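MerB2 (PDB 5C17) probably cleaves the carbon-mercury bond of organomercurial compounds, as an alkylmercury lyase of the MerB family, and binds the mercury(II) ion. Local coordinates at residues V23-T28 against Q56-I61; H120-C123 against E128-E131; H169-S172 against H176-K179. All coordinates share one frame; numbering follows the deposited sequence.

Interaction 1 of 3, residues V23-T28 against Q56-I61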
loop_
_atom_site.group_PDB
_atom_site.type_symbol
_atom_site.label_atom_id
_atom_site.label_comp_id
_atom_site.label_asym_id
_atom_site.label_seq_id
_atom_site.Cartn_x
_atom_site.Cartn_y
_atom_site.Cartn_z
ATOM N N VAL A 23 1.101 -6.506 -15.229
ATOM C CA VAL A 23 0.021 -5.545 -15.011
ATOM C C VAL A 23 -1.366 -6.191 -15.134
ATOM O O VAL A 23 -2.210 -5.991 -14.268
ATOM C CB VAL A 23 0.167 -4.259 -15.865
ATOM C CG1 VAL A 23 -1.076 -3.383 -15.736
ATOM C CG2 VAL A 23 1.377 -3.485 -15.400
ATOM N N PRO A 24 -1.617 -7.001 -16.185
ATOM C CA PRO A 24 -2.920 -7.685 -16.210
ATOM C C PRO A 24 -3.199 -8.511 -14.943
ATOM O O PRO A 24 -4.312 -8.487 -14.397
ATOM C CB PRO A 24 -2.818 -8.581 -17.460
ATOM C CG PRO A 24 -1.887 -7.817 -18.363
ATOM C CD PRO A 24 -0.858 -7.210 -17.427
ATOM N N ILE A 25 -2.185 -9.214 -14.458
ATOM C CA ILE A 25 -2.328 -10.045 -13.269
ATOM C C ILE A 25 -2.511 -9.201 -11.998
ATOM O O ILE A 25 -3.417 -9.454 -11.208
ATOM C CB ILE A 25 -1.162 -11.060 -13.175
ATOM C CG1 ILE A 25 -1.341 -12.136 -14.250
ATOM C CG2 ILE A 25 -1.081 -11.686 -11.777
ATOM C CD1 ILE A 25 -0.120 -12.976 -14.507
ATOM N N LEU A 26 -1.688 -8.169 -11.839
ATOM C CA LEU A 26 -1.806 -7.277 -10.689
ATOM C C LEU A 26 -3.157 -6.586 -10.662
ATOM O O LEU A 26 -3.771 -6.483 -9.603
ATOM C CB LEU A 26 -0.693 -6.233 -10.656
ATOM C CG LEU A 26 0.639 -6.740 -10.116
ATOM C CD1 LEU A 26 1.737 -5.745 -10.430
ATOM C CD2 LEU A 26 0.580 -7.013 -8.603
ATOM N N ARG A 27 -3.637 -6.099 -11.813
ATOM C CA ARG A 27 -4.962 -5.471 -11.839
ATOM C C ARG A 27 -6.023 -6.442 -11.357
ATOM O O ARG A 27 -6.890 -6.115 -10.541
ATOM C CB ARG A 27 -5.330 -5.017 -13.248
ATOM C CG ARG A 27 -4.542 -3.810 -13.746
ATOM C CD ARG A 27 -4.936 -3.447 -15.195
ATOM N NE ARG A 27 -6.341 -3.086 -15.280
ATOM C CZ ARG A 27 -6.822 -1.890 -14.996
ATOM N NH1 ARG A 27 -6.015 -0.893 -14.651
ATOM N NH2 ARG A 27 -8.122 -1.698 -15.035
ATOM N N THR A 28 -5.970 -7.656 -11.889
ATOM C CA THR A 28 -6.976 -8.644 -11.581
ATOM C C THR A 28 -6.975 -8.942 -10.078
ATOM O O THR A 28 -8.035 -9.018 -9.431
ATOM C CB THR A 28 -6.767 -9.915 -12.432
ATOM O OG1 THR A 28 -6.785 -9.551 -13.825
ATOM C CG2 THR A 28 -7.861 -10.910 -12.174
ATOM N N GLN A 56 1.705 -18.828 -13.147
ATOM C CA GLN A 56 2.472 -19.374 -12.048
ATOM C C GLN A 56 3.775 -18.603 -11.832
ATOM O O GLN A 56 4.107 -18.236 -10.704
ATOM C CB GLN A 56 2.756 -20.848 -12.327
ATOM C CG GLN A 56 3.745 -21.524 -11.380
ATOM C CD GLN A 56 3.886 -23.023 -11.681
ATOM O OE1 GLN A 56 3.553 -23.867 -10.851
ATOM N NE2 GLN A 56 4.357 -23.349 -12.883
ATOM N N SER A 57 4.509 -18.343 -12.910
ATOM C CA SER A 57 5.809 -17.699 -12.765
ATOM C C SER A 57 5.688 -16.236 -12.376
ATOM O O SER A 57 6.481 -15.747 -11.562
ATOM C CB SER A 57 6.651 -17.874 -14.026
ATOM O OG SER A 57 6.067 -17.241 -15.141
ATOM N N VAL A 58 4.687 -15.545 -12.912
ATOM C CA VAL A 58 4.485 -14.148 -12.555
ATOM C C VAL A 58 4.049 -14.040 -11.095
ATOM O O VAL A 58 4.576 -13.223 -10.340
ATOM C CB VAL A 58 3.457 -13.480 -13.468
ATOM C CG1 VAL A 58 3.117 -12.090 -12.961
ATOM C CG2 VAL A 58 3.997 -13.409 -14.907
ATOM N N VAL A 59 3.089 -14.857 -10.685
ATOM C CA VAL A 59 2.656 -14.852 -9.284
ATOM C C VAL A 59 3.835 -15.145 -8.336
ATOM O O VAL A 59 3.984 -14.482 -7.295
ATOM C CB VAL A 59 1.493 -15.821 -9.058
ATOM C CG1 VAL A 59 1.227 -16.062 -7.576
ATOM C CG2 VAL A 59 0.225 -15.289 -9.757
ATOM N N LYS A 60 4.703 -16.093 -8.698
ATOM C CA LYS A 60 5.885 -16.392 -7.887
ATOM C C LYS A 60 6.753 -15.147 -7.699
ATOM O O LYS A 60 7.182 -14.850 -6.586
ATOM C CB LYS A 60 6.708 -17.520 -8.518
ATOM C CG LYS A 60 7.960 -17.893 -7.746
ATOM C CD LYS A 60 8.699 -19.078 -8.358
ATOM C CE LYS A 60 9.890 -19.476 -7.500
ATOM N NZ LYS A 60 10.487 -20.763 -7.948
ATOM N N ILE A 61 7.000 -14.416 -8.781
ATOM C CA ILE A 61 7.827 -13.206 -8.713
ATOM C C ILE A 61 7.159 -12.146 -7.853
ATOM O O ILE A 61 7.815 -11.513 -7.005
ATOM C CB ILE A 61 8.128 -12.661 -10.124
ATOM C CG1 ILE A 61 9.181 -13.539 -10.787
ATOM C CG2 ILE A 61 8.640 -11.210 -10.057
ATOM C CD1 ILE A 61 9.273 -13.367 -12.285
#
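Ile25 and Val58 mark the closest approach of two helical backbones, with Ile25 CA 8.0 Å from Val58 CA. Residues 23-28 belong to helix 22-34 and residues 56-61 to helix 52-64, and both helices run on past these segments at either end. Three residues of these segments meet across the gap: Ile25, Val58 and Val59.

Ile25 points at the other helix and supplies both of its branches. Its CG1 lies anti to its own carbonyl carbon (chi1 -72°), and the extended chain beyond it carries CD1 across. CD1 meets Val58 CG1 at 3.7 Å and also rests against Val58 CB. The two side chains cross at a slant. The shorter branch of Ile25 goes to the neighbouring residue, where Ile25 CG2 approaches Val59 CG2 at 4.3 Å. That touch is looser. Val59 flanks the contact and does not point straight into it.

The same side chains continue into the core between these helices and strand 68-70, consistent with the winged-helix-like N-terminal domain of MerB proteins. Ile25 also touches Ile50 and Leu62, Val58 touches Pro19, and Val59 packs on Ile68.

No hydrogen bond or salt bridge links the two segments. The touching residues are all buried, and the helices are held here by the fit of methyl groups and the exclusion of water, without a polar bond to fix their register.

Interaction 2 of 3, residues H120-C123 against E128-E131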
loop_
_atom_site.group_PDB
_atom_site.type_symbol
_atom_site.label_atom_id
_atom_site.label_comp_id
_atom_site.label_asym_id
_atom_site.label_seq_id
_atom_site.Cartn_x
_atom_site.Cartn_y
_atom_site.Cartn_z
ATOM N N HIS A 120 -8.281 4.311 10.250
ATOM C CA HIS A 120 -7.911 4.219 11.658
ATOM C C HIS A 120 -6.551 3.551 11.743
ATOM O O HIS A 120 -6.334 2.494 11.150
ATOM C CB HIS A 120 -8.949 3.436 12.470
ATOM C CG HIS A 120 -8.728 3.496 13.952
ATOM N ND1 HIS A 120 -7.743 2.776 14.588
ATOM C CD2 HIS A 120 -9.365 4.196 14.923
ATOM C CE1 HIS A 120 -7.777 3.030 15.885
ATOM N NE2 HIS A 120 -8.758 3.886 16.116
ATOM N N SER A 121 -5.649 4.187 12.481
ATOM C CA SER A 121 -4.297 3.675 12.625
ATOM C C SER A 121 -3.748 4.040 13.993
ATOM O O SER A 121 -4.520 4.382 14.890
ATOM C CB SER A 121 -3.412 4.196 11.494
ATOM O OG SER A 121 -2.146 3.560 11.471
ATOM N N ARG A 122 -2.431 3.967 14.137
ATOM C CA ARG A 122 -1.760 4.189 15.421
ATOM C C ARG A 122 -0.498 4.992 15.214
ATOM O O ARG A 122 0.198 4.806 14.232
ATOM C CB ARG A 122 -1.364 2.857 16.070
ATOM C CG ARG A 122 -2.529 1.978 16.490
ATOM C CD ARG A 122 -3.133 2.453 17.770
ATOM N NE ARG A 122 -4.372 1.754 18.077
ATOM C CZ ARG A 122 -5.102 1.982 19.160
ATOM N NH1 ARG A 122 -4.682 2.858 20.071
ATOM N NH2 ARG A 122 -6.240 1.339 19.354
ATOM N N CYS A 123 -0.179 5.858 16.173
ATOM C CA CYS A 123 1.121 6.512 16.189
ATOM C C CYS A 123 2.176 5.468 16.513
ATOM O O CYS A 123 2.077 4.774 17.520
ATOM C CB CYS A 123 1.174 7.615 17.245
ATOM S SG CYS A 123 2.788 8.422 17.395
ATOM N N GLU A 128 -1.038 5.952 20.370
ATOM C CA GLU A 128 -2.363 6.554 20.406
ATOM C C GLU A 128 -3.090 6.343 19.068
ATOM O O GLU A 128 -2.454 6.140 18.029
ATOM C CB GLU A 128 -2.268 8.041 20.717
ATOM C CG GLU A 128 -1.790 8.903 19.573
ATOM C CD GLU A 128 -1.434 10.296 20.056
ATOM O OE1 GLU A 128 -2.297 11.185 19.986
ATOM O OE2 GLU A 128 -0.308 10.478 20.561
ATOM N N PRO A 129 -4.432 6.404 19.087
ATOM C CA PRO A 129 -5.168 6.210 17.833
ATOM C C PRO A 129 -5.046 7.420 16.905
ATOM O O PRO A 129 -4.997 8.564 17.357
ATOM C CB PRO A 129 -6.613 6.015 18.306
ATOM C CG PRO A 129 -6.671 6.724 19.630
ATOM C CD PRO A 129 -5.331 6.554 20.245
ATOM N N ILE A 130 -5.017 7.143 15.610
ATOM C CA ILE A 130 -5.016 8.143 14.550
ATOM C C ILE A 130 -6.240 7.897 13.681
ATOM O O ILE A 130 -6.518 6.750 13.322
ATOM C CB ILE A 130 -3.724 8.025 13.728
ATOM C CG1 ILE A 130 -2.548 8.459 14.632
ATOM C CG2 ILE A 130 -3.802 8.842 12.414
ATOM C CD1 ILE A 130 -1.245 8.429 14.004
ATOM N N GLU A 131 -6.986 8.956 13.396
ATOM C CA GLU A 131 -8.157 8.885 12.530
ATOM C C GLU A 131 -8.037 9.941 11.446
ATOM O O GLU A 131 -7.755 11.106 11.732
ATOM C CB GLU A 131 -9.443 9.091 13.325
ATOM C CG GLU A 131 -9.652 7.991 14.353
ATOM C CD GLU A 131 -11.086 7.895 14.853
ATOM O OE1 GLU A 131 -11.446 6.831 15.392
ATOM O OE2 GLU A 131 -11.851 8.874 14.712
#
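Ile130 lays the end of its longer branch against the backbone and side chain of Cys123 on the neighbouring strand. Ile130 CD1 lies 3.5 Å from Cys123 N and packs against Cys123 CB. Ser121 and Ile130 are buried on this face of the sheet. Ser121 OG bonds to Asn89 OD1, and Tyr170 covers both residues of the pair.

The segments are the turn-proximal ends of a beta hairpin, strands 117-122 and 129-135 of the large antiparallel sheet. Ser121 and Ile130 form a hydrogen-bonded pair: Ser121 N to Ile130 O is 2.8 Å, and Ile130 N to Ser121 O is 2.9 Å. Beyond the last pair, Cys123 N reaches Glu128 O at 2.9 Å.

Arg122, paired across the strands with Pro129, is on the other face of the sheet. Its chain bends at chi2 (-78°) and crosses the proline at a slant, with Pro129 CB above one guanidinium face, off towards its rim. Arg122 NH1 hydrogen-bonds to Gly127 O.

His120 is on the same face as Arg122. Its ring contacts hold for one of two modelled conformers and are less certain. In that conformer CG is anti to the backbone N (chi1 -171°), which turns the ring towards the neighbouring strand. The ring lies alongside Pro129, both side chains pointing the same way, with His120 NE2 3.7 Å from Pro129 CB. One ring face has Ile130 O above it, off towards the rim. At the ring edge, in its plane, Glu131 OE1 lies 3.4 Å from His120 CD2, without a hydrogen bond. The other oxygen, Glu131 OE2, makes a salt bridge with Lys141.

Interaction 3 of 3, residues H169-S172 against H176-K179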
loop_
_atom_site.group_PDB
_atom_site.type_symbol
_atom_site.label_atom_id
_atom_site.label_comp_id
_atom_site.label_asym_id
_atom_site.label_seq_id
_atom_site.Cartn_x
_atom_site.Cartn_y
_atom_site.Cartn_z
ATOM N N HIS A 169 5.690 4.762 8.666
ATOM C CA HIS A 169 4.862 4.936 9.840
ATOM C C HIS A 169 4.050 6.223 9.840
ATOM O O HIS A 169 4.362 7.197 9.215
ATOM C CB HIS A 169 5.778 5.015 11.082
ATOM C CG HIS A 169 6.761 3.902 11.194
ATOM N ND1 HIS A 169 6.390 2.594 11.379
ATOM C CD2 HIS A 169 8.103 3.920 11.163
ATOM C CE1 HIS A 169 7.472 1.852 11.438
ATOM N NE2 HIS A 169 8.517 2.631 11.295
ATOM N N TYR A 170 2.962 6.157 10.590
ATOM C CA TYR A 170 2.196 7.323 11.009
ATOM C C TYR A 170 2.819 7.757 12.342
ATOM O O TYR A 170 3.159 6.964 13.160
ATOM C CB TYR A 170 0.713 7.034 11.281
ATOM C CG TYR A 170 -0.268 7.267 10.122
ATOM C CD1 TYR A 170 -0.420 8.497 9.524
ATOM C CD2 TYR A 170 -1.074 6.248 9.680
ATOM C CE1 TYR A 170 -1.323 8.691 8.532
ATOM C CE2 TYR A 170 -1.971 6.439 8.662
ATOM C CZ TYR A 170 -2.090 7.670 8.081
ATOM O OH TYR A 170 -2.966 7.937 7.089
ATOM N N PHE A 171 2.927 9.059 12.510
ATOM C CA PHE A 171 3.304 9.682 13.768
ATOM C C PHE A 171 2.242 10.736 14.126
ATOM O O PHE A 171 1.748 11.470 13.289
ATOM C CB PHE A 171 4.722 10.281 13.798
ATOM C CG PHE A 171 5.796 9.238 13.833
ATOM C CD1 PHE A 171 5.992 8.475 14.962
ATOM C CD2 PHE A 171 6.575 8.963 12.718
ATOM C CE1 PHE A 171 6.929 7.485 14.986
ATOM C CE2 PHE A 171 7.546 7.971 12.747
ATOM C CZ PHE A 171 7.712 7.238 13.893
ATOM N N SER A 172 1.938 10.832 15.409
ATOM C CA SER A 172 0.952 11.784 15.895
ATOM C C SER A 172 1.379 13.239 15.731
ATOM O O SER A 172 0.539 14.118 15.746
ATOM C CB SER A 172 0.686 11.504 17.372
ATOM O OG SER A 172 1.893 11.361 18.097
ATOM N N HIS A 176 6.787 13.960 18.006
ATOM C CA HIS A 176 6.836 12.551 18.397
ATOM C C HIS A 176 7.660 11.704 17.420
ATOM O O HIS A 176 8.382 10.800 17.843
ATOM C CB HIS A 176 5.424 12.004 18.600
ATOM C CG HIS A 176 4.772 12.521 19.840
ATOM N ND1 HIS A 176 3.408 12.540 20.020
ATOM C CD2 HIS A 176 5.312 13.010 20.983
ATOM C CE1 HIS A 176 3.133 13.040 21.213
ATOM N NE2 HIS A 176 4.270 13.336 21.814
ATOM N N ALA A 177 7.593 12.022 16.129
ATOM C CA ALA A 177 8.479 11.396 15.160
ATOM C C ALA A 177 9.938 11.599 15.575
ATOM O O ALA A 177 10.771 10.689 15.474
ATOM C CB ALA A 177 8.238 11.954 13.766
ATOM N N ASN A 178 10.248 12.807 16.035
ATOM C CA ASN A 178 11.616 13.109 16.454
ATOM C C ASN A 178 12.068 12.346 17.693
ATOM O O ASN A 178 13.231 11.967 17.788
ATOM C CB ASN A 178 11.800 14.617 16.645
ATOM C CG ASN A 178 11.850 15.352 15.333
ATOM O OD1 ASN A 178 12.127 14.753 14.287
ATOM N ND2 ASN A 178 11.582 16.647 15.365
ATOM N N LYS A 179 11.161 12.129 18.637
ATOM C CA LYS A 179 11.462 11.278 19.791
ATOM C C LYS A 179 11.778 9.861 19.329
ATOM O O LYS A 179 12.735 9.245 19.792
ATOM C CB LYS A 179 10.308 11.263 20.793
ATOM C CG LYS A 179 10.107 12.581 21.508
ATOM C CD LYS A 179 9.010 12.513 22.569
ATOM C CE LYS A 179 9.419 11.739 23.819
ATOM N NZ LYS A 179 8.311 11.756 24.821
#
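This is a strand-to-helix contact of mixed character, an aromatic face against an alanine beside one side-chain hydrogen bond. It joins the end of strand 169-171, an outer strand of the small three-stranded antiparallel sheet, to the first half of helix 174-183, which follows after a short connection.

Phe171 points at the helix and turns one ring face to Ala177. Ala177 CA stands 3.8 Å from the ring centroid of Phe171 and 16° off the ring normal, a CH-pi contact. The methyl group lies towards the rim, with Ala177 CB 3.6 Å from Phe171 CD2. CG of Phe171 is anti to the carbonyl carbon (chi1 -72°), which puts the ring beside the helix backbone. Trp180 of the same helix also meets this ring, with the planes at about 50°. With the ring cut back to an alanine here, Ala177 and Trp180 would probably lose their aromatic partner, and a gap is likely to open between strand and helix.

Ser172, just past the strand, makes the polar link. Ser172 OG lies 2.7 Å from His176 ND1, at the edge of the imidazole and near its plane. Either group could be the donor. Ser172 OG also has a weak hydrogen bond to Glu128 OE2. The start of the helix is tied further by Ser173, whose OG accepts from His176 N.

The ring face and the Ala177 backbone meet at van der Waals distance, so the apolar half of the contact depends on close fit. The short Ser172-His176 bond is directional and is likely to limit rotation of the imidazole.

Overall arrangement
Interaction 1 stands apart, its centre about 33 Å from that of interaction 2 and about 35 Å from that of interaction 3, on the opposite side of the chain's centre. It joins two helices in an apolar core. Interactions 2 and 3 are neighbours, with centres about 11 Å apart. Interaction 2 is a strand pair held by backbone bonds, buried on one face and more exposed on the other. Interaction 3 is buried and relies on a ring face and one side-chain bond. They touch where Cys123 SG lies 3.2 Å from Ser172 OG and Ile130 CD1 packs on Tyr170 CB, which brings the hairpin against strand 169-171 of the smaller sheet.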